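Local atomic coordinates of Exo beta-1,2-glucooligosaccharide sophorohydrolase (non-reducing end) (PDB entry 5Z06), a protein that hydrolyses linear beta-1,2-glucan and beta-1,2-glucooligosaccharides of four or more units, releasing sophorose from the non-reducing end. Residues N191-Q196 with Y257-V262; Y220-S225 with Q232-R237; I461-T466 with F535-S540; P546-D551 with L683-M688. All blocks are in the same frame, centred on the assembly; numbering follows the deposited sequence.

Contact 1 (N191-Q196 with Y257-V262); sequences NAPVLQ and YKVTAV
A chi1 of 177° swings Val259 CG1 opposite its own backbone nitrogen, where it meets the ring of Pro193, and leaves CG2 for Leu195. The chi1 of Leu195, -166°, likewise carries CG away from the backbone N, and both its methyls make contact. Leu195 CD1 touches Val259 CG2 at 3.8 Å, while CD2 packs on the same methyl and lies 3.4 Å from Tyr257 O. On the other branch Val259 CG1 lies 3.6 Å from Pro193 CG; in both pairs the side chains cross at about a right angle. The axes of strands 194-196 and 257-262 approach to 7.8 Å, with their directions 149° apart, as layers of a beta sandwich: 194-200 edges a three-stranded sheet and 254-262 belongs to a four-stranded one, with the strand order of a fibronectin type III fold. An alanine in place of Pro193 would remove CG and CD and probably leave Val259 CG1 facing a gap and free to shift. Trp209 and Ile207 of strand 204-210 extend this apolar layer against Pro193 and Val259. At the far end Asn191 O sits 3.5 Å from the methyl of Ala261, whose backbone N is bonded to Ser269 OG.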
# COMPACT_ATOMS: atom_id res chain seq x y z
N ASN A 191 -29.18 -5.71 4.98
CA ASN A 191 -28.98 -6.56 6.14
C ASN A 191 -27.72 -6.16 6.87
O ASN A 191 -26.76 -5.67 6.27
CB ASN A 191 -28.89 -8.02 5.69
CG ASN A 191 -30.04 -8.41 4.79
OD1 ASN A 191 -29.84 -8.92 3.68
ND2 ASN A 191 -31.24 -8.09 5.22
N ALA A 192 -27.75 -6.37 8.18
CA ALA A 192 -26.57 -6.24 9.00
C ALA A 192 -25.54 -7.26 8.52
O ALA A 192 -25.91 -8.41 8.20
CB ALA A 192 -26.90 -6.51 10.46
N PRO A 193 -24.27 -6.86 8.46
CA PRO A 193 -23.27 -7.89 8.30
C PRO A 193 -23.22 -8.75 9.55
O PRO A 193 -23.57 -8.28 10.65
CB PRO A 193 -21.97 -7.09 8.14
CG PRO A 193 -22.23 -5.82 8.85
CD PRO A 193 -23.67 -5.52 8.61
N VAL A 194 -22.82 -10.00 9.38
CA VAL A 194 -22.49 -10.85 10.52
C VAL A 194 -21.16 -10.34 11.08
O VAL A 194 -20.14 -10.51 10.43
CB VAL A 194 -22.37 -12.34 10.13
CG1 VAL A 194 -21.94 -13.19 11.33
CG2 VAL A 194 -23.71 -12.85 9.59
N LEU A 195 -21.19 -9.71 12.25
CA LEU A 195 -19.99 -9.31 12.99
C LEU A 195 -19.45 -10.50 13.77
O LEU A 195 -20.10 -11.02 14.69
CB LEU A 195 -20.31 -8.15 13.92
CG LEU A 195 -19.19 -7.34 14.56
CD1 LEU A 195 -18.22 -6.82 13.52
CD2 LEU A 195 -19.81 -6.18 15.33
N GLN A 196 -18.25 -10.93 13.40
CA GLN A 196 -17.73 -12.23 13.79
C GLN A 196 -17.06 -12.14 15.13
O GLN A 196 -17.30 -12.97 16.01
CB GLN A 196 -16.71 -12.76 12.79
CG GLN A 196 -17.31 -13.35 11.51
CD GLN A 196 -16.22 -13.83 10.55
OE1 GLN A 196 -16.27 -14.95 10.06
NE2 GLN A 196 -15.24 -12.97 10.28
N TYR A 257 -18.70 -3.18 20.04
CA TYR A 257 -18.84 -2.76 18.66
C TYR A 257 -20.05 -3.38 17.98
O TYR A 257 -20.43 -4.52 18.23
CB TYR A 257 -17.59 -3.11 17.86
CG TYR A 257 -16.37 -2.40 18.35
CD1 TYR A 257 -16.02 -1.16 17.85
CD2 TYR A 257 -15.55 -2.98 19.31
CE1 TYR A 257 -14.88 -0.49 18.31
CE2 TYR A 257 -14.42 -2.32 19.78
CZ TYR A 257 -14.09 -1.09 19.27
OH TYR A 257 -12.96 -0.46 19.71
N LYS A 258 -20.61 -2.59 17.08
CA LYS A 258 -21.84 -2.89 16.41
C LYS A 258 -21.65 -2.30 15.03
O LYS A 258 -21.17 -1.17 14.90
CB LYS A 258 -22.95 -2.14 17.13
CG LYS A 258 -24.27 -2.86 17.26
CD LYS A 258 -25.12 -2.19 18.34
CE LYS A 258 -25.25 -0.69 18.10
NZ LYS A 258 -26.37 -0.07 18.86
N VAL A 259 -22.02 -3.05 14.01
CA VAL A 259 -21.83 -2.58 12.65
C VAL A 259 -23.16 -2.63 11.91
O VAL A 259 -23.91 -3.60 12.01
CB VAL A 259 -20.77 -3.44 11.96
CG1 VAL A 259 -20.60 -3.02 10.50
CG2 VAL A 259 -19.46 -3.34 12.72
N THR A 260 -23.43 -1.57 11.15
CA THR A 260 -24.58 -1.55 10.24
C THR A 260 -24.08 -1.40 8.81
O THR A 260 -22.95 -0.98 8.60
CB THR A 260 -25.52 -0.36 10.57
OG1 THR A 260 -24.84 0.87 10.35
CG2 THR A 260 -26.00 -0.40 12.02
N ALA A 261 -24.93 -1.77 7.85
CA ALA A 261 -24.72 -1.49 6.42
C ALA A 261 -25.56 -0.29 6.00
O ALA A 261 -26.73 -0.20 6.35
CB ALA A 261 -25.06 -2.69 5.58
N VAL A 262 -24.96 0.61 5.24
CA VAL A 262 -25.61 1.83 4.79
C VAL A 262 -25.63 1.79 3.27
O VAL A 262 -24.60 1.54 2.65
CB VAL A 262 -24.84 3.06 5.28
CG1 VAL A 262 -25.48 4.36 4.82
CG2 VAL A 262 -24.73 3.04 6.80

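Contact 2 (Y220-S225 with Q232-R237); sequences YRIYRS and QPVAVR
The beta hairpin of strands 219-225 and 232-237 forms one margin of a four-stranded antiparallel sheet and carries a classic bulge, with Val234 and Ala235 both facing Ile222. Ile222 O takes the N-H of Val234 at 2.8 Å and, weakly, that of Ala235, while Ile222 N donates almost straight (174°) to Ala235 O at 2.7 Å. Reciprocal backbone bonds close the ladder beyond the bulge on both sides, Tyr220 with Arg237 and Arg224 with Gln232. The extra residue slips the register by one and turns the Val234 side chain out of the regular alternation, across that of Arg224. Chi1 of -173° sends Arg224 CG away from its backbone N, and a bend at chi3 (63°) turns one face of the guanidinium to Val234, whose CG1 stands over it toward the rim, 3.6 Å from Arg224 CZ. Toward the other end of the hairpin, Ile222 CD1 rests 3.7 Å from Arg237 CG, on the face that Trp209 and Tyr244 help to cover. On the opposite face Tyr223 CE2 meets Pro233 CB at 3.7 Å, and Arg221 CG runs alongside Val236 CG1, also 3.7 Å away. Arg237 NH1 is anchored on Val236 O at 2.9 Å, near the guanidinium plane. The arginines thus use their carbon stems or flat faces for packing and also pair with acids, Arg221 with Glu268, Arg224 with Asp246 and Arg237 with Glu645, probably offsetting the positive charges the hairpin gathers.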
# COMPACT_ATOMS: atom_id res chain seq x y z
N TYR A 220 -20.08 0.40 5.42
CA TYR A 220 -20.47 -0.08 6.72
C TYR A 220 -20.23 1.05 7.70
O TYR A 220 -19.23 1.74 7.59
CB TYR A 220 -19.64 -1.30 7.09
CG TYR A 220 -19.91 -2.46 6.19
CD1 TYR A 220 -21.02 -3.28 6.40
CD2 TYR A 220 -19.06 -2.75 5.12
CE1 TYR A 220 -21.28 -4.36 5.57
CE2 TYR A 220 -19.31 -3.82 4.28
CZ TYR A 220 -20.41 -4.63 4.51
OH TYR A 220 -20.64 -5.69 3.66
N ARG A 221 -21.16 1.26 8.61
CA ARG A 221 -20.97 2.20 9.69
C ARG A 221 -20.64 1.38 10.89
O ARG A 221 -21.38 0.43 11.21
CB ARG A 221 -22.24 3.00 9.96
CG ARG A 221 -22.15 4.46 9.57
CD ARG A 221 -23.44 5.21 9.89
NE ARG A 221 -23.66 6.27 8.90
CZ ARG A 221 -24.86 6.69 8.47
NH1 ARG A 221 -26.00 6.15 8.92
NH2 ARG A 221 -24.91 7.66 7.56
N ILE A 222 -19.58 1.78 11.60
CA ILE A 222 -19.17 1.08 12.81
C ILE A 222 -19.55 1.95 14.01
O ILE A 222 -19.25 3.14 14.04
CB ILE A 222 -17.66 0.76 12.84
CG1 ILE A 222 -17.29 -0.16 11.67
CG2 ILE A 222 -17.27 0.10 14.17
CD1 ILE A 222 -16.91 0.57 10.40
N TYR A 223 -20.19 1.30 14.99
CA TYR A 223 -20.61 1.93 16.25
C TYR A 223 -19.84 1.34 17.41
O TYR A 223 -19.59 0.15 17.46
CB TYR A 223 -22.10 1.71 16.52
CG TYR A 223 -22.97 2.46 15.55
CD1 TYR A 223 -23.29 1.90 14.32
CD2 TYR A 223 -23.44 3.75 15.83
CE1 TYR A 223 -24.07 2.58 13.40
CE2 TYR A 223 -24.22 4.44 14.93
CZ TYR A 223 -24.53 3.85 13.71
OH TYR A 223 -25.30 4.51 12.79
N ARG A 224 -19.46 2.20 18.33
CA ARG A 224 -18.69 1.80 19.48
C ARG A 224 -19.36 2.24 20.77
O ARG A 224 -19.93 3.32 20.85
CB ARG A 224 -17.29 2.40 19.42
CG ARG A 224 -16.38 1.88 20.52
CD ARG A 224 -15.03 2.51 20.38
NE ARG A 224 -15.07 3.95 20.57
CZ ARG A 224 -14.09 4.79 20.23
NH1 ARG A 224 -12.96 4.36 19.67
NH2 ARG A 224 -14.22 6.08 20.47
N SER A 225 -19.26 1.40 21.78
CA SER A 225 -19.68 1.76 23.12
C SER A 225 -18.57 1.41 24.08
O SER A 225 -17.91 0.38 23.93
CB SER A 225 -20.95 1.01 23.48
OG SER A 225 -21.39 1.43 24.76
N GLN A 232 -21.80 5.37 19.86
CA GLN A 232 -21.54 6.47 18.94
C GLN A 232 -20.94 5.90 17.63
O GLN A 232 -20.22 4.89 17.66
CB GLN A 232 -20.61 7.52 19.58
CG GLN A 232 -21.26 8.35 20.69
CD GLN A 232 -22.37 9.28 20.18
OE1 GLN A 232 -23.56 8.93 20.23
NE2 GLN A 232 -21.99 10.46 19.69
N PRO A 233 -21.23 6.55 16.48
CA PRO A 233 -20.64 6.08 15.23
C PRO A 233 -19.17 6.50 15.19
O PRO A 233 -18.87 7.67 15.28
CB PRO A 233 -21.48 6.80 14.17
CG PRO A 233 -21.87 8.09 14.81
CD PRO A 233 -21.90 7.86 16.30
N VAL A 234 -18.26 5.54 15.11
CA VAL A 234 -16.82 5.86 15.16
C VAL A 234 -16.11 5.79 13.83
O VAL A 234 -15.05 6.39 13.69
CB VAL A 234 -16.05 5.01 16.17
CG1 VAL A 234 -16.43 5.44 17.58
CG2 VAL A 234 -16.24 3.52 15.94
N ALA A 235 -16.67 5.08 12.86
CA ALA A 235 -16.00 4.91 11.58
C ALA A 235 -16.95 4.41 10.53
O ALA A 235 -18.02 3.88 10.84
CB ALA A 235 -14.83 3.93 11.70
N VAL A 236 -16.53 4.57 9.28
CA VAL A 236 -17.18 3.92 8.17
C VAL A 236 -16.14 3.12 7.44
O VAL A 236 -14.96 3.49 7.39
CB VAL A 236 -17.87 4.87 7.17
CG1 VAL A 236 -19.06 5.55 7.82
CG2 VAL A 236 -16.92 5.89 6.56
N ARG A 237 -16.58 2.00 6.88
CA ARG A 237 -15.72 1.22 6.06
C ARG A 237 -16.45 0.90 4.78
O ARG A 237 -17.56 0.39 4.78
CB ARG A 237 -15.27 -0.04 6.81
CG ARG A 237 -14.19 0.24 7.84
CD ARG A 237 -12.88 0.62 7.17
NE ARG A 237 -11.79 0.91 8.10
CZ ARG A 237 -11.53 2.10 8.64
NH1 ARG A 237 -12.29 3.17 8.41
NH2 ARG A 237 -10.50 2.21 9.47

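Contact 3 (I461-T466 with F535-S540); sequences IGWNET and FFIHYS
Phe536 and Glu465 give up the most surface here, and Trp463 comes next. One face of the Phe536 ring is overlaid by backbone, Asn464 CA making a CH-pi contact 3.7 Å from the ring centroid. The edge of the same ring points to the face of Trp463 in an offset edge-to-face pair, centroids 5.3 Å apart and planes at 73°. Trp463 follows a cis peptide; its NE1 donates to Gly531 O, and its CZ2 touches Ile537 CG2 at the indole edge. Glu465 takes chi1 of 68°, CG lodged between backbone N and carbonyl carbon, and bends at chi2, which puts OE1 3.2 Å from Phe536 CE1 and packs CB 3.6 Å from Phe535 CE1. The backbone adds polar links: Glu465 O accepts Ser540 OG at 2.6 Å, from above the carbonyl plane, and a water donates to it as well. That water also donates to Phe536 O and accepts from Ser540 N, tying the two loops a second time. Asn464 OD1 accepts both N and OG1 of Thr466, the former closing an Asx turn just before helix 467-475. A glycerol, probably from the crystallisation liquor, bonds to Glu465 OE1 and Asn464 ND2, consistent with these loops lining a pocket of the glycoamylase-like domain, as in the glycosidases of the six-hairpin clan, where such pockets receive sugar.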
# COMPACT_ATOMS: atom_id res chain seq x y z
N ILE A 461 20.70 -5.45 -13.47
CA ILE A 461 22.02 -5.07 -13.00
C ILE A 461 21.93 -4.69 -11.55
O ILE A 461 21.20 -3.75 -11.20
CB ILE A 461 22.55 -3.86 -13.81
CG1 ILE A 461 22.60 -4.23 -15.31
CG2 ILE A 461 23.92 -3.41 -13.29
CD1 ILE A 461 22.89 -3.06 -16.22
N GLY A 462 22.65 -5.43 -10.71
CA GLY A 462 22.77 -5.15 -9.28
C GLY A 462 23.87 -4.12 -9.03
O GLY A 462 24.61 -3.81 -9.94
N TRP A 463 24.00 -3.57 -7.83
CA TRP A 463 23.11 -3.80 -6.70
C TRP A 463 21.75 -3.16 -6.91
O TRP A 463 21.63 -1.96 -7.14
CB TRP A 463 23.70 -3.22 -5.44
CG TRP A 463 22.78 -3.28 -4.26
CD1 TRP A 463 22.13 -2.23 -3.65
CD2 TRP A 463 22.38 -4.46 -3.56
NE1 TRP A 463 21.38 -2.69 -2.60
CE2 TRP A 463 21.51 -4.05 -2.52
CE3 TRP A 463 22.69 -5.81 -3.70
CZ2 TRP A 463 20.95 -4.95 -1.62
CZ3 TRP A 463 22.13 -6.71 -2.79
CH2 TRP A 463 21.28 -6.28 -1.77
N ASN A 464 20.74 -4.01 -6.88
CA ASN A 464 19.37 -3.60 -6.74
C ASN A 464 18.58 -4.79 -6.16
O ASN A 464 19.17 -5.65 -5.50
CB ASN A 464 18.81 -3.01 -8.06
CG ASN A 464 18.66 -4.03 -9.17
OD1 ASN A 464 19.03 -5.19 -9.06
ND2 ASN A 464 18.10 -3.57 -10.27
N GLU A 465 17.29 -4.85 -6.43
CA GLU A 465 16.42 -5.87 -5.80
C GLU A 465 16.44 -7.22 -6.48
O GLU A 465 15.78 -8.15 -5.99
CB GLU A 465 14.97 -5.39 -5.79
CG GLU A 465 14.27 -5.28 -7.15
CD GLU A 465 14.26 -3.87 -7.70
OE1 GLU A 465 15.31 -3.28 -7.66
OE2 GLU A 465 13.24 -3.37 -8.20
N THR A 466 17.16 -7.33 -7.60
CA THR A 466 16.99 -8.41 -8.53
C THR A 466 17.98 -9.55 -8.36
O THR A 466 18.10 -10.37 -9.27
CB THR A 466 17.05 -7.91 -9.99
OG1 THR A 466 18.40 -7.66 -10.38
CG2 THR A 466 16.20 -6.64 -10.16
N PHE A 535 14.21 -1.75 0.54
CA PHE A 535 13.57 -3.00 0.10
C PHE A 535 14.51 -3.89 -0.71
O PHE A 535 14.24 -5.08 -0.87
CB PHE A 535 12.27 -2.74 -0.66
CG PHE A 535 12.45 -2.36 -2.10
CD1 PHE A 535 12.53 -3.35 -3.08
CD2 PHE A 535 12.50 -1.04 -2.50
CE1 PHE A 535 12.65 -3.03 -4.42
CE2 PHE A 535 12.64 -0.70 -3.84
CZ PHE A 535 12.71 -1.70 -4.81
N PHE A 536 15.60 -3.31 -1.21
CA PHE A 536 16.66 -4.08 -1.83
C PHE A 536 17.20 -5.22 -0.95
O PHE A 536 17.53 -6.29 -1.47
CB PHE A 536 17.80 -3.15 -2.25
CG PHE A 536 17.51 -2.30 -3.46
CD1 PHE A 536 16.23 -2.19 -4.03
CD2 PHE A 536 18.53 -1.56 -4.02
CE1 PHE A 536 16.02 -1.40 -5.14
CE2 PHE A 536 18.32 -0.77 -5.13
CZ PHE A 536 17.06 -0.70 -5.69
N ILE A 537 17.27 -5.01 0.36
CA ILE A 537 17.69 -6.08 1.27
C ILE A 537 16.57 -7.01 1.76
O ILE A 537 16.78 -7.86 2.61
CB ILE A 537 18.52 -5.53 2.46
CG1 ILE A 537 17.66 -4.68 3.41
CG2 ILE A 537 19.70 -4.75 1.93
CD1 ILE A 537 18.26 -4.54 4.77
N HIS A 538 15.38 -6.85 1.20
CA HIS A 538 14.22 -7.62 1.60
C HIS A 538 13.87 -8.64 0.53
O HIS A 538 13.99 -9.83 0.77
CB HIS A 538 13.02 -6.70 1.85
CG HIS A 538 13.25 -5.72 2.95
ND1 HIS A 538 12.55 -4.53 3.05
CD2 HIS A 538 14.13 -5.74 3.99
CE1 HIS A 538 13.01 -3.85 4.08
NE2 HIS A 538 13.95 -4.56 4.68
N TYR A 539 13.48 -8.15 -0.65
CA TYR A 539 12.76 -8.98 -1.61
C TYR A 539 13.52 -10.21 -2.06
O TYR A 539 12.96 -11.29 -2.07
CB TYR A 539 12.38 -8.17 -2.84
CG TYR A 539 11.41 -7.04 -2.63
CD1 TYR A 539 10.79 -6.80 -1.42
CD2 TYR A 539 11.07 -6.24 -3.71
CE1 TYR A 539 9.89 -5.76 -1.29
CE2 TYR A 539 10.16 -5.21 -3.59
CZ TYR A 539 9.58 -4.96 -2.37
OH TYR A 539 8.68 -3.93 -2.27
N SER A 540 14.79 -10.04 -2.39
CA SER A 540 15.63 -11.17 -2.80
C SER A 540 16.10 -12.03 -1.64
O SER A 540 16.83 -13.01 -1.86
CB SER A 540 16.86 -10.70 -3.61
OG SER A 540 16.50 -10.39 -4.93
O HOH W 1 15.81 -7.47 -3.08

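Contact 4 (P546-D551 with L683-M688); sequences PHKFTD and LWNLFM
Aromatic and apolar packing is centred on the indole of Trp684, which projects from helix 682-688 onto the loop residues Pro546 to Lys548. The edge of the His547 imidazole points at the face of the indole's six-membered ring, centroids 5.3 Å apart and planes at 86°; the nearest atoms, His547 CD2 and Trp684 CZ3, are 3.6 Å apart. Pro546 crosses the indole at about a right angle and sets CD 3.5 Å from Trp684 CZ2, lifted above the ring plane and toward its rim. A third apolar touch comes one helical turn on: Met688, bent at chi2 and chi3 (-57° and -63°), brings CE to Lys548 CB at 3.9 Å. Polar contact between the segments goes through water. Lys548 NZ, on a chain extended beyond CG, stops 4.1 Å from Asn685 OD1. One water fills the interval, accepting from Lys548 NZ at 2.8 Å and donating to Asn685 OD1 at 2.8 Å. The indole is steadied from outside, its NE1 donating to Tyr541 O. An alanine in place of Trp684 would probably leave Pro546 and His547 without the surface they rest on, open a gap between loop and helix, and deprive Tyr541 O of the indole N-H. Buried Trp684, Pro546 and Met688 thus join the loop to the helix without any direct polar bond, while the exposed lysine and asparagine meet only through a water, their polar ends too far apart for a direct bond.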
# COMPACT_ATOMS: atom_id res chain seq x y z
N PRO A 546 20.48 -14.66 3.23
CA PRO A 546 21.68 -13.91 2.90
C PRO A 546 22.90 -14.28 3.77
O PRO A 546 24.04 -13.99 3.37
CB PRO A 546 21.25 -12.45 3.14
CG PRO A 546 20.19 -12.52 4.17
CD PRO A 546 19.47 -13.82 3.90
N HIS A 547 22.66 -14.88 4.94
CA HIS A 547 23.70 -15.52 5.74
C HIS A 547 24.42 -16.60 4.94
O HIS A 547 25.56 -16.91 5.22
CB HIS A 547 23.13 -16.26 6.97
CG HIS A 547 22.45 -15.40 7.99
ND1 HIS A 547 23.15 -14.71 8.97
CD2 HIS A 547 21.14 -15.18 8.26
CE1 HIS A 547 22.29 -14.07 9.76
NE2 HIS A 547 21.07 -14.33 9.34
N LYS A 548 23.74 -17.23 3.99
CA LYS A 548 24.25 -18.43 3.33
C LYS A 548 24.54 -18.18 1.88
O LYS A 548 24.57 -19.12 1.09
CB LYS A 548 23.26 -19.58 3.48
CG LYS A 548 23.02 -19.97 4.93
CD LYS A 548 21.90 -20.99 4.97
CE LYS A 548 21.69 -21.58 6.35
NZ LYS A 548 20.63 -22.63 6.20
N PHE A 549 24.74 -16.92 1.54
CA PHE A 549 25.24 -16.61 0.24
C PHE A 549 26.30 -15.57 0.37
O PHE A 549 26.09 -14.49 0.94
CB PHE A 549 24.18 -16.15 -0.73
CG PHE A 549 24.76 -15.80 -2.06
CD1 PHE A 549 25.42 -16.77 -2.80
CD2 PHE A 549 24.70 -14.51 -2.54
CE1 PHE A 549 26.00 -16.47 -4.02
CE2 PHE A 549 25.27 -14.20 -3.76
CZ PHE A 549 25.93 -15.18 -4.50
N THR A 550 27.45 -15.94 -0.19
CA THR A 550 28.64 -15.14 -0.19
C THR A 550 29.20 -15.26 -1.58
O THR A 550 29.45 -16.35 -2.04
CB THR A 550 29.61 -15.71 0.84
OG1 THR A 550 28.92 -15.85 2.07
CG2 THR A 550 30.80 -14.81 1.04
N ASP A 551 29.34 -14.13 -2.26
CA ASP A 551 30.01 -14.08 -3.57
C ASP A 551 31.48 -13.68 -3.34
O ASP A 551 31.95 -13.68 -2.19
CB ASP A 551 29.24 -13.17 -4.54
CG ASP A 551 29.24 -11.68 -4.16
OD1 ASP A 551 30.00 -11.22 -3.28
OD2 ASP A 551 28.44 -10.97 -4.75
N LEU A 683 11.27 -19.32 6.50
CA LEU A 683 11.19 -19.21 5.05
C LEU A 683 12.56 -19.43 4.44
O LEU A 683 12.69 -20.09 3.43
CB LEU A 683 10.64 -17.85 4.62
CG LEU A 683 9.18 -17.55 4.95
CD1 LEU A 683 8.29 -18.78 4.79
CD2 LEU A 683 9.03 -16.97 6.33
N TRP A 684 13.57 -18.87 5.07
CA TRP A 684 14.93 -19.13 4.68
C TRP A 684 15.24 -20.62 4.67
O TRP A 684 15.73 -21.12 3.65
CB TRP A 684 15.88 -18.45 5.63
CG TRP A 684 16.03 -17.02 5.44
CD1 TRP A 684 15.79 -16.31 4.32
CD2 TRP A 684 16.57 -16.12 6.38
NE1 TRP A 684 16.12 -15.02 4.50
CE2 TRP A 684 16.62 -14.86 5.76
CE3 TRP A 684 17.05 -16.25 7.69
CZ2 TRP A 684 17.09 -13.72 6.41
CZ3 TRP A 684 17.50 -15.13 8.35
CH2 TRP A 684 17.54 -13.87 7.70
N ASN A 685 14.95 -21.31 5.78
CA ASN A 685 15.25 -22.74 5.87
C ASN A 685 14.49 -23.51 4.80
O ASN A 685 15.07 -24.39 4.16
CB ASN A 685 14.99 -23.28 7.27
CG ASN A 685 15.95 -22.71 8.29
OD1 ASN A 685 16.97 -22.10 7.92
ND2 ASN A 685 15.64 -22.86 9.56
N LEU A 686 13.25 -23.11 4.54
CA LEU A 686 12.46 -23.77 3.52
C LEU A 686 13.11 -23.60 2.15
O LEU A 686 13.52 -24.57 1.50
CB LEU A 686 11.04 -23.23 3.51
CG LEU A 686 10.18 -23.70 4.67
CD1 LEU A 686 8.93 -22.84 4.72
CD2 LEU A 686 9.83 -25.18 4.57
N PHE A 687 13.27 -22.34 1.75
CA PHE A 687 13.83 -22.03 0.46
C PHE A 687 15.19 -22.66 0.26
O PHE A 687 15.45 -23.23 -0.78
CB PHE A 687 13.97 -20.54 0.30
CG PHE A 687 14.43 -20.14 -1.08
CD1 PHE A 687 13.57 -20.23 -2.16
CD2 PHE A 687 15.72 -19.71 -1.29
CE1 PHE A 687 13.98 -19.86 -3.43
CE2 PHE A 687 16.15 -19.34 -2.56
CZ PHE A 687 15.27 -19.42 -3.64
N MET A 688 16.06 -22.53 1.27
CA MET A 688 17.43 -22.99 1.18
C MET A 688 17.58 -24.51 1.16
O MET A 688 18.62 -25.00 0.80
CB MET A 688 18.28 -22.40 2.31
CG MET A 688 18.45 -20.88 2.24
SD MET A 688 19.16 -20.26 0.71
CE MET A 688 20.78 -21.03 0.80
O HOH W 2 18.49 -20.93 5.83

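Contacts 1 and 2 lie in one beta sandwich, centres 10 Å apart, and share a sheet: strands 254-262 and 219-225 are neighbours, with Lys258 O 2.7 Å from Tyr223 N and Thr260 O 2.9 Å from Arg221 N. Contact 2 lies near a calcium site, the Val236 side chain lying about 6 Å from the ion held by Glu12, Asn13, Thr49, Asn52 and Asp175. Contacts 3 and 4 belong to the glycoamylase-like region, centres 15 Å and nearest atoms about 6 Å apart. Contact 3 is the one beside bound glycerol. Centres of contacts 2 and 3 are 42 Å apart, but Arg237 bridges toward that region through Glu645.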